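Local structure of oxidoreductase (Methanosarcina mazei, 3KA7) at residues G37-N41 against S51-L57; Y44-S50 against L365-S369; R305-G309 against C330-V334. The protein binds flavin-adenine dinucleotide and probably acts as an oxidoreductase of the flavin-containing amine oxidoreductase family. All blocks are in the same frame, centred on the assembly; numbering follows the deposited sequence.

Overall arrangement
The three contacts run from the FAD pocket to the mixed sheet of an FAD-binding fold of the amine oxidoreductase family. Interaction 1 joins two loops that line the FAD pocket, before and after the hairpin of strands 41-44 and 47-50. Interaction 2 packs that hairpin on strand 362-370, an outermost strand of the mixed sheet. Interaction 3 lies in the same sheet, between strands 307-311 and 326-334. The centres of interactions 1 and 2 are about 11 Å apart, and each lies about 17 Å from the centre of interaction 3. Along the chain, Y44-S50 lies between the two loops of interaction 1, interaction 3 follows, and L365-S369 comes last. F54 touches C330 and H331, which links loop S51-L57 directly to the sheet.

Interaction 1. Residues G37-N41 against S51-L57. With FAD (flavin-adenine dinucleotide), chain B.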
loop_
_atom_site.group_PDB
_atom_site.type_symbol
_atom_site.label_atom_id
_atom_site.label_comp_id
_atom_site.label_asym_id
_atom_site.label_seq_id
_atom_site.Cartn_x
_atom_site.Cartn_y
_atom_site.Cartn_z
ATOM N N GLY A 37 9.938 6.758 4.551
ATOM C CA GLY A 37 8.925 6.145 5.408
ATOM C C GLY A 37 8.812 4.655 5.108
ATOM O O GLY A 37 9.821 3.948 5.060
ATOM N N ARG A 38 7.586 4.182 4.907
ATOM C CA ARG A 38 7.349 2.761 4.642
ATOM C C ARG A 38 7.516 2.384 3.165
ATOM O O ARG A 38 7.050 1.331 2.734
ATOM C CB ARG A 38 5.972 2.347 5.173
ATOM C CG ARG A 38 5.913 2.340 6.712
ATOM C CD ARG A 38 4.470 2.184 7.239
ATOM N NE ARG A 38 3.744 3.438 7.062
ATOM C CZ ARG A 38 2.510 3.529 6.595
ATOM N NH1 ARG A 38 1.839 2.433 6.247
ATOM N NH2 ARG A 38 1.957 4.721 6.440
ATOM N N PHE A 39 8.205 3.233 2.408
ATOM C CA PHE A 39 8.408 2.988 0.981
ATOM C C PHE A 39 9.853 3.256 0.564
ATOM O O PHE A 39 10.108 4.030 -0.368
ATOM C CB PHE A 39 7.478 3.876 0.151
ATOM C CG PHE A 39 7.201 3.351 -1.251
ATOM C CD1 PHE A 39 6.192 2.432 -1.472
ATOM C CD2 PHE A 39 7.927 3.808 -2.341
ATOM C CE1 PHE A 39 5.922 1.959 -2.754
ATOM C CE2 PHE A 39 7.670 3.342 -3.620
ATOM C CZ PHE A 39 6.671 2.416 -3.833
ATOM N N THR A 40 10.800 2.636 1.249
ATOM C CA THR A 40 12.191 2.767 0.825
ATOM C C THR A 40 12.943 1.468 1.107
ATOM O O THR A 40 12.353 0.491 1.559
ATOM C CB THR A 40 12.875 3.965 1.479
ATOM O OG1 THR A 40 14.118 4.237 0.802
ATOM C CG2 THR A 40 13.114 3.684 2.940
ATOM N N ASN A 41 14.238 1.444 0.818
ATOM C CA ASN A 41 14.980 0.184 0.908
ATOM C C ASN A 41 15.645 0.023 2.265
ATOM O O ASN A 41 15.937 1.008 2.942
ATOM C CB ASN A 41 16.046 0.092 -0.192
ATOM C CG ASN A 41 15.452 -0.043 -1.583
ATOM O OD1 ASN A 41 14.264 0.218 -1.801
ATOM N ND2 ASN A 41 16.284 -0.446 -2.537
ATOM N N SER A 51 11.406 -0.998 3.854
ATOM C CA SER A 51 10.816 -0.520 5.099
ATOM C C SER A 51 9.305 -0.775 5.163
ATOM O O SER A 51 8.637 -0.382 6.123
ATOM C CB SER A 51 11.061 0.974 5.219
ATOM O OG SER A 51 10.591 1.617 4.054
ATOM N N GLY A 52 8.765 -1.422 4.140
ATOM C CA GLY A 52 7.344 -1.722 4.102
ATOM C C GLY A 52 6.992 -2.362 2.774
ATOM O O GLY A 52 7.013 -3.595 2.641
ATOM N N ALA A 53 6.682 -1.517 1.796
ATOM C CA ALA A 53 6.168 -1.948 0.492
ATOM C C ALA A 53 7.042 -2.990 -0.219
ATOM O O ALA A 53 8.266 -2.987 -0.106
ATOM C CB ALA A 53 5.957 -0.731 -0.407
ATOM N N PHE A 54 6.391 -3.875 -0.966
ATOM C CA PHE A 54 7.058 -5.015 -1.565
ATOM C C PHE A 54 7.724 -4.619 -2.886
ATOM O O PHE A 54 7.700 -5.390 -3.845
ATOM C CB PHE A 54 6.043 -6.137 -1.816
ATOM C CG PHE A 54 5.705 -6.974 -0.600
ATOM C CD1 PHE A 54 5.784 -8.359 -0.668
ATOM C CD2 PHE A 54 5.278 -6.402 0.581
ATOM C CE1 PHE A 54 5.448 -9.152 0.432
ATOM C CE2 PHE A 54 4.937 -7.196 1.681
ATOM C CZ PHE A 54 5.035 -8.555 1.609
ATOM N N HIS A 55 8.323 -3.427 -2.946
ATOM C CA HIS A 55 9.045 -3.026 -4.177
ATOM C C HIS A 55 8.175 -3.110 -5.433
ATOM O O HIS A 55 8.655 -3.463 -6.522
ATOM C CB HIS A 55 10.296 -3.888 -4.360
ATOM C CG HIS A 55 11.380 -3.598 -3.363
ATOM N ND1 HIS A 55 12.148 -4.588 -2.783
ATOM C CD2 HIS A 55 11.823 -2.428 -2.848
ATOM C CE1 HIS A 55 13.020 -4.035 -1.955
ATOM N NE2 HIS A 55 12.841 -2.728 -1.976
HETATM N N MSE A 56 6.895 -2.777 -5.287
HETATM C CA MSE A 56 5.946 -2.977 -6.370
HETATM C C MSE A 56 4.882 -1.885 -6.364
HETATM O O MSE A 56 4.439 -1.455 -5.289
HETATM C CB MSE A 56 5.313 -4.371 -6.221
HETATM C CG MSE A 56 4.400 -4.796 -7.345
HETATM SE SE MSE A 56 3.866 -6.643 -7.126
HETATM C CE MSE A 56 5.264 -7.430 -8.252
ATOM N N LEU A 57 4.503 -1.419 -7.557
ATOM C CA LEU A 57 3.396 -0.473 -7.735
ATOM C C LEU A 57 2.157 -1.234 -8.213
ATOM O O LEU A 57 2.235 -2.018 -9.166
ATOM C CB LEU A 57 3.745 0.597 -8.775
ATOM C CG LEU A 57 4.963 1.493 -8.506
ATOM C CD1 LEU A 57 5.089 2.583 -9.577
ATOM C CD2 LEU A 57 4.897 2.108 -7.133
HETATM P PA FAD B . 4.740 7.072 5.614
HETATM O O1A FAD B . 3.781 6.754 6.731
HETATM O O2A FAD B . 5.471 5.902 4.998
HETATM O O5B FAD B . 5.821 8.138 6.136
HETATM C C5B FAD B . 5.503 8.991 7.229
HETATM C C4B FAD B . 6.836 9.651 7.592
HETATM O O4B FAD B . 6.671 10.616 8.613
HETATM C C3B FAD B . 7.838 8.612 8.102
HETATM O O3B FAD B . 9.037 8.670 7.344
HETATM C C2B FAD B . 8.073 9.017 9.559
HETATM O O2B FAD B . 9.388 8.746 10.007
HETATM C C1B FAD B . 7.750 10.507 9.538
HETATM N N9A FAD B . 7.286 11.061 10.817
HETATM C C8A FAD B . 6.397 10.534 11.732
HETATM N N7A FAD B . 6.230 11.446 12.733
HETATM C C5A FAD B . 7.003 12.529 12.445
HETATM C C6A FAD B . 7.238 13.722 13.112
HETATM N N6A FAD B . 6.547 14.023 14.207
HETATM N N1A FAD B . 8.100 14.645 12.554
HETATM C C2A FAD B . 8.736 14.394 11.356
HETATM N N3A FAD B . 8.507 13.205 10.696
HETATM C C4A FAD B . 7.658 12.299 11.248
HETATM N N1 FAD B . 2.154 -0.182 -1.139
HETATM C C2 FAD B . 2.224 -0.426 -2.500
HETATM O O2 FAD B . 1.824 0.431 -3.300
HETATM N N3 FAD B . 2.717 -1.641 -2.948
HETATM C C4 FAD B . 3.137 -2.609 -2.051
HETATM O O4 FAD B . 3.577 -3.691 -2.442
HETATM C C4X FAD B . 3.062 -2.369 -0.687
HETATM N N5 FAD B . 3.462 -3.343 0.217
HETATM C C5X FAD B . 3.394 -3.079 1.575
HETATM C C6 FAD B . 3.809 -4.041 2.496
HETATM C C7 FAD B . 3.761 -3.773 3.859
HETATM C C7M FAD B . 4.213 -4.834 4.832
HETATM C C8 FAD B . 3.290 -2.541 4.291
HETATM C C8M FAD B . 3.215 -2.215 5.755
HETATM C C9 FAD B . 2.865 -1.581 3.376
HETATM C C9A FAD B . 2.923 -1.847 2.011
HETATM N N10 FAD B . 2.500 -0.891 1.096
HETATM C C10 FAD B . 2.574 -1.145 -0.246
HETATM C "C1'" FAD B . 1.901 0.402 1.541
HETATM C "C2'" FAD B . 2.972 1.497 1.458
HETATM O "O2'" FAD B . 4.186 1.018 2.030
HETATM C "C3'" FAD B . 2.476 2.733 2.203
HETATM O "O3'" FAD B . 1.134 3.005 1.816
HETATM C "C4'" FAD B . 3.288 4.006 1.977
HETATM O "O4'" FAD B . 4.676 3.787 2.125
HETATM C "C5'" FAD B . 2.847 5.001 3.044
HETATM O "O5'" FAD B . 3.349 6.261 2.674
HETATM P P FAD B . 2.864 7.569 3.432
HETATM O O1P FAD B . 2.794 8.706 2.442
HETATM O O2P FAD B . 1.594 7.334 4.226
HETATM O O3P FAD B . 4.034 7.956 4.467
#
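The loops G37-N41 and S51-L57 meet in the FAD pocket of this amine oxidoreductase-type fold, R38 against G52 and F39 against A53. A53 N donates to R38 O at 3.0 Å, and A53 CB lies 3.3 Å from F39 CD1. The loops hold the cofactor at two places. At the diphosphate, R38 N points straight at FAD O2A (2.7 Å, 180°), and R38 NH2 reaches FAD O1A at 2.7 Å. The turn at chi3 (-75°) bends the chain so that the guanidinium has FAD C5' over one face and O1A at its edge, in plane. At the flavin, F54 N donates to FAD O4, and FAD N3 gives a weak bond to M56 O. D399 makes a salt bridge to R38 NH1. A leucine in place of R38 would probably cost FAD O1A a charged partner and D399 its salt bridge. One shell out, F39 CZ meets L57 CD2, and N41 OD1 takes a weak bond from H55 NE2 beside a stronger one from K196 N. S51 OG ties the loops together: it accepts from T40 N and donates to G37 O at 2.7 Å, in the carbonyl plane on a lone pair.

Interaction 2. Residues Y44-S50 against L365-S369; sequences YKGFQLS and LLIQS
Strands 47-50 and 365-369 run nearly parallel, 9° apart, but their axes stay 10.0 Å from each other, so side chains bridge the gap. The first segment is the type I' turn (Y44 to F47) and second strand of a beta hairpin. The second is part of an edge strand of the mixed sheet and carries a classic beta bulge, where L365 and L366 both face C285. The two bulge leucines supply most of the L365-S369 side of the contact. L365 sends its two methyls to different partners. Its CD2 sits over one face of the F47 ring, 3.8 Å from the centroid, in a CH-pi contact, and also meets L49 CD2 at 3.7 Å. Its CD1 lies at the edge of the Y44 ring. L366 CD2 stands over the centre of one Y44 face, 4.3 Å from the centroid and only 4° off the normal. K45 CG lies over the opposite face, so aliphatic carbon sandwiches the ring. Y44 CG is anti to the backbone N (chi1 -167°), which turns the ring toward the bulge, with one face to L366 and its edge to L365. L49 CD1 closes the apolar cluster against L366 CD2. Two waters bridge the polar ends of Y44 and K45 to L365 O. Both donate to L365 O, each at 2.7 Å; one is bonded to Y44 OH at 2.6 Å, and the other accepts from K45 NZ.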
loop_
_atom_site.group_PDB
_atom_site.type_symbol
_atom_site.label_atom_id
_atom_site.label_comp_id
_atom_site.label_asym_id
_atom_site.label_seq_id
_atom_site.Cartn_x
_atom_site.Cartn_y
_atom_site.Cartn_z
ATOM N N TYR A 44 20.090 -5.351 3.982
ATOM C CA TYR A 44 20.102 -6.433 4.963
ATOM C C TYR A 44 20.779 -7.677 4.396
ATOM O O TYR A 44 20.249 -8.331 3.502
ATOM C CB TYR A 44 18.684 -6.775 5.424
ATOM C CG TYR A 44 18.635 -7.649 6.656
ATOM C CD1 TYR A 44 18.776 -7.097 7.932
ATOM C CD2 TYR A 44 18.431 -9.021 6.553
ATOM C CE1 TYR A 44 18.723 -7.901 9.065
ATOM C CE2 TYR A 44 18.376 -9.825 7.681
ATOM C CZ TYR A 44 18.528 -9.260 8.931
ATOM O OH TYR A 44 18.476 -10.058 10.050
ATOM N N LYS A 45 21.959 -7.988 4.924
ATOM C CA LYS A 45 22.701 -9.175 4.507
ATOM C C LYS A 45 22.883 -9.305 2.989
ATOM O O LYS A 45 22.787 -10.397 2.431
ATOM C CB LYS A 45 22.066 -10.430 5.111
ATOM C CG LYS A 45 22.159 -10.432 6.631
ATOM C CD LYS A 45 21.681 -11.726 7.249
ATOM C CE LYS A 45 21.899 -11.686 8.762
ATOM N NZ LYS A 45 21.291 -12.847 9.446
ATOM N N GLY A 46 23.150 -8.184 2.329
ATOM C CA GLY A 46 23.408 -8.187 0.898
ATOM C C GLY A 46 22.150 -8.086 0.051
ATOM O O GLY A 46 22.230 -8.069 -1.170
ATOM N N PHE A 47 20.994 -8.019 0.711
ATOM C CA PHE A 47 19.703 -7.873 0.033
ATOM C C PHE A 47 19.175 -6.455 0.201
ATOM O O PHE A 47 19.419 -5.815 1.228
ATOM C CB PHE A 47 18.675 -8.830 0.637
ATOM C CG PHE A 47 18.884 -10.269 0.266
ATOM C CD1 PHE A 47 18.165 -10.836 -0.778
ATOM C CD2 PHE A 47 19.787 -11.059 0.961
ATOM C CE1 PHE A 47 18.341 -12.170 -1.128
ATOM C CE2 PHE A 47 19.967 -12.393 0.618
ATOM C CZ PHE A 47 19.247 -12.948 -0.427
ATOM N N GLN A 48 18.441 -5.973 -0.799
ATOM C CA GLN A 48 17.702 -4.727 -0.660
ATOM C C GLN A 48 16.270 -5.059 -0.247
ATOM O O GLN A 48 15.402 -5.230 -1.094
ATOM C CB GLN A 48 17.694 -3.941 -1.974
ATOM C CG GLN A 48 19.035 -3.307 -2.337
ATOM C CD GLN A 48 19.500 -2.293 -1.304
ATOM O OE1 GLN A 48 20.535 -2.486 -0.649
ATOM N NE2 GLN A 48 18.740 -1.213 -1.147
ATOM N N LEU A 49 16.055 -5.199 1.057
ATOM C CA LEU A 49 14.709 -5.385 1.584
ATOM C C LEU A 49 14.048 -4.005 1.595
ATOM O O LEU A 49 14.570 -3.053 1.014
ATOM C CB LEU A 49 14.766 -5.998 2.993
ATOM C CG LEU A 49 15.535 -7.325 3.125
ATOM C CD1 LEU A 49 15.391 -7.942 4.542
ATOM C CD2 LEU A 49 15.077 -8.311 2.043
ATOM N N SER A 50 12.900 -3.885 2.243
ATOM C CA SER A 50 12.230 -2.595 2.271
ATOM C C SER A 50 11.718 -2.272 3.656
ATOM O O SER A 50 11.619 -3.147 4.522
ATOM C CB SER A 50 11.058 -2.555 1.292
ATOM O OG SER A 50 9.913 -3.168 1.854
ATOM N N LEU A 365 14.929 -14.947 5.739
ATOM C CA LEU A 365 15.902 -13.885 5.908
ATOM C C LEU A 365 15.504 -12.928 7.026
ATOM O O LEU A 365 16.310 -12.603 7.897
ATOM C CB LEU A 365 16.083 -13.133 4.579
ATOM C CG LEU A 365 17.112 -12.010 4.437
ATOM C CD1 LEU A 365 18.545 -12.484 4.721
ATOM C CD2 LEU A 365 17.007 -11.357 3.052
ATOM N N LEU A 366 14.257 -12.459 6.992
ATOM C CA LEU A 366 13.786 -11.495 7.984
ATOM C C LEU A 366 12.268 -11.532 7.999
ATOM O O LEU A 366 11.641 -11.666 6.948
ATOM C CB LEU A 366 14.266 -10.085 7.639
ATOM C CG LEU A 366 14.021 -8.986 8.685
ATOM C CD1 LEU A 366 14.777 -9.291 9.976
ATOM C CD2 LEU A 366 14.396 -7.614 8.138
ATOM N N ILE A 367 11.683 -11.416 9.187
ATOM C CA ILE A 367 10.233 -11.302 9.311
ATOM C C ILE A 367 9.955 -9.939 9.915
ATOM O O ILE A 367 10.576 -9.564 10.911
ATOM C CB ILE A 367 9.691 -12.416 10.219
ATOM C CG1 ILE A 367 10.054 -13.784 9.630
ATOM C CG2 ILE A 367 8.161 -12.281 10.447
ATOM C CD1 ILE A 367 9.693 -14.941 10.551
ATOM N N GLN A 368 9.068 -9.175 9.279
ATOM C CA GLN A 368 8.737 -7.819 9.726
ATOM C C GLN A 368 7.227 -7.679 9.917
ATOM O O GLN A 368 6.464 -8.017 9.014
ATOM C CB GLN A 368 9.231 -6.807 8.682
ATOM C CG GLN A 368 10.765 -6.880 8.433
ATOM C CD GLN A 368 11.218 -6.179 7.157
ATOM O OE1 GLN A 368 11.775 -5.078 7.203
ATOM N NE2 GLN A 368 10.986 -6.813 6.015
ATOM N N SER A 369 6.803 -7.188 11.087
ATOM C CA SER A 369 5.376 -7.051 11.387
ATOM C C SER A 369 4.957 -5.585 11.381
ATOM O O SER A 369 5.721 -4.713 11.824
ATOM C CB SER A 369 5.031 -7.664 12.742
ATOM O OG SER A 369 5.309 -9.059 12.765
HETATM O O HOH W 1 17.439 -12.438 10.373
HETATM O O HOH W 2 18.676 -13.728 8.391
#

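Interaction 3. Residues R305-G309 against C330-V334; sequences RRING and CHQYV
This is an antiparallel pairing of neighbouring strands inside the mixed sheet, near one end of the pairing of strands 307-311 and 326-334. The short segments diverge strongly, at 127° between their directions, and the regular pairing is brief. G309 and H331 form a hydrogen-bonded pair, with H331 N donating to G309 O at 3.0 Å. N308 N donates to H331 O at 2.8 Å, nearly in line with the carbonyl. Beyond this point a side chain takes over from the backbone. N308 CG is anti to its carbonyl carbon (chi1 -58°), which brings OD1 to Y333 N at 2.8 Å and 165°. The side-chain oxygen thus probably stands in for a backbone acceptor. N308 OD1 also lies 3.5 Å from Y333 CB. Further along, a water donates to both R306 O and Y333 O and spans the widening gap. Q332 CB lies 3.2 Å from R306 O, while I307 CD1 approaches C330 CB at 4.2 Å. Outward, the R306 guanidinium makes a salt bridge to E345, and L353 of helix 342-356 touches both I307 and C330. The other edge of strand 326-334 pairs with strand 280-288. H331 NE2 is hydrogen-bonded to S164 OG, and the nearest atoms of the H331 side chain and the bound FAD are about 4 Å apart. The contact is a short, strongly twisted antiparallel pairing in a mixed beta sheet, beside the flavin site.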
loop_
_atom_site.group_PDB
_atom_site.type_symbol
_atom_site.label_atom_id
_atom_site.label_comp_id
_atom_site.label_asym_id
_atom_site.label_seq_id
_atom_site.Cartn_x
_atom_site.Cartn_y
_atom_site.Cartn_z
ATOM N N ARG A 305 -3.123 -21.126 5.600
ATOM C CA ARG A 305 -3.588 -20.653 6.909
ATOM C C ARG A 305 -3.630 -19.128 6.958
ATOM O O ARG A 305 -4.593 -18.548 7.459
ATOM C CB ARG A 305 -2.644 -21.123 8.017
ATOM C CG ARG A 305 -2.491 -22.633 8.138
ATOM C CD ARG A 305 -1.170 -22.977 8.811
ATOM N NE ARG A 305 -0.956 -24.420 8.843
ATOM C CZ ARG A 305 -0.523 -25.129 7.807
ATOM N NH1 ARG A 305 -0.241 -24.534 6.653
ATOM N NH2 ARG A 305 -0.369 -26.439 7.923
ATOM N N ARG A 306 -2.583 -18.489 6.434
ATOM C CA ARG A 306 -2.413 -17.035 6.577
ATOM C C ARG A 306 -1.825 -16.327 5.349
ATOM O O ARG A 306 -2.260 -15.229 5.006
ATOM C CB ARG A 306 -1.545 -16.714 7.793
ATOM C CG ARG A 306 -2.238 -16.952 9.115
ATOM C CD ARG A 306 -3.336 -15.930 9.277
ATOM N NE ARG A 306 -4.312 -16.255 10.307
ATOM C CZ ARG A 306 -4.011 -16.559 11.555
ATOM N NH1 ARG A 306 -2.738 -16.571 11.924
ATOM N NH2 ARG A 306 -4.974 -16.828 12.439
ATOM N N ILE A 307 -0.815 -16.916 4.714
ATOM C CA ILE A 307 -0.138 -16.225 3.595
ATOM C C ILE A 307 -1.100 -15.975 2.430
ATOM O O ILE A 307 -1.788 -16.891 1.977
ATOM C CB ILE A 307 1.118 -16.987 3.124
ATOM C CG1 ILE A 307 2.197 -16.907 4.218
ATOM C CG2 ILE A 307 1.671 -16.371 1.848
ATOM C CD1 ILE A 307 3.480 -17.688 3.915
ATOM N N ASN A 308 -1.187 -14.722 1.987
ATOM C CA ASN A 308 -2.113 -14.356 0.902
ATOM C C ASN A 308 -1.463 -14.345 -0.472
ATOM O O ASN A 308 -2.121 -14.548 -1.501
ATOM C CB ASN A 308 -2.706 -12.977 1.159
ATOM C CG ASN A 308 -3.433 -12.902 2.472
ATOM O OD1 ASN A 308 -3.063 -12.114 3.327
ATOM N ND2 ASN A 308 -4.460 -13.753 2.654
ATOM N N GLY A 309 -0.174 -14.057 -0.503
ATOM C CA GLY A 309 0.536 -14.106 -1.773
ATOM C C GLY A 309 2.000 -13.782 -1.593
ATOM O O GLY A 309 2.457 -13.464 -0.496
ATOM N N CYS A 330 6.706 -12.582 1.120
ATOM C CA CYS A 330 5.370 -13.104 1.361
ATOM C C CYS A 330 4.588 -12.144 2.247
ATOM O O CYS A 330 5.155 -11.548 3.155
ATOM C CB CYS A 330 5.463 -14.436 2.097
ATOM S SG CYS A 330 6.622 -15.611 1.332
ATOM N N HIS A 331 3.289 -12.022 1.997
ATOM C CA HIS A 331 2.427 -11.197 2.855
ATOM C C HIS A 331 1.298 -12.002 3.471
ATOM O O HIS A 331 0.658 -12.823 2.798
ATOM C CB HIS A 331 1.784 -10.046 2.088
ATOM C CG HIS A 331 1.077 -9.073 2.984
ATOM N ND1 HIS A 331 1.751 -8.255 3.866
ATOM C CD2 HIS A 331 -0.242 -8.826 3.172
ATOM C CE1 HIS A 331 0.879 -7.532 4.550
ATOM N NE2 HIS A 331 -0.338 -7.854 4.141
ATOM N N GLN A 332 1.033 -11.746 4.745
ATOM C CA GLN A 332 -0.166 -12.272 5.363
ATOM C C GLN A 332 -0.912 -11.173 6.121
ATOM O O GLN A 332 -0.325 -10.429 6.918
ATOM C CB GLN A 332 0.159 -13.467 6.266
ATOM C CG GLN A 332 1.054 -13.133 7.453
ATOM C CD GLN A 332 1.596 -14.376 8.159
ATOM O OE1 GLN A 332 1.071 -14.793 9.204
ATOM N NE2 GLN A 332 2.647 -14.957 7.606
ATOM N N TYR A 333 -2.199 -11.052 5.821
ATOM C CA TYR A 333 -3.123 -10.224 6.573
ATOM C C TYR A 333 -3.106 -10.628 8.047
ATOM O O TYR A 333 -3.061 -11.810 8.353
ATOM C CB TYR A 333 -4.534 -10.446 6.000
ATOM C CG TYR A 333 -5.688 -10.100 6.920
ATOM C CD1 TYR A 333 -6.051 -8.782 7.138
ATOM C CD2 TYR A 333 -6.424 -11.097 7.561
ATOM C CE1 TYR A 333 -7.108 -8.458 7.977
ATOM C CE2 TYR A 333 -7.495 -10.779 8.395
ATOM C CZ TYR A 333 -7.825 -9.456 8.594
ATOM O OH TYR A 333 -8.881 -9.105 9.411
ATOM N N VAL A 334 -3.136 -9.642 8.944
ATOM C CA VAL A 334 -3.339 -9.888 10.382
ATOM C C VAL A 334 -4.572 -9.119 10.843
ATOM O O VAL A 334 -4.655 -7.898 10.669
ATOM C CB VAL A 334 -2.103 -9.457 11.232
ATOM C CG1 VAL A 334 -2.351 -9.641 12.726
ATOM C CG2 VAL A 334 -0.890 -10.257 10.825
HETATM O O HOH W 3 -4.010 -13.930 6.581
#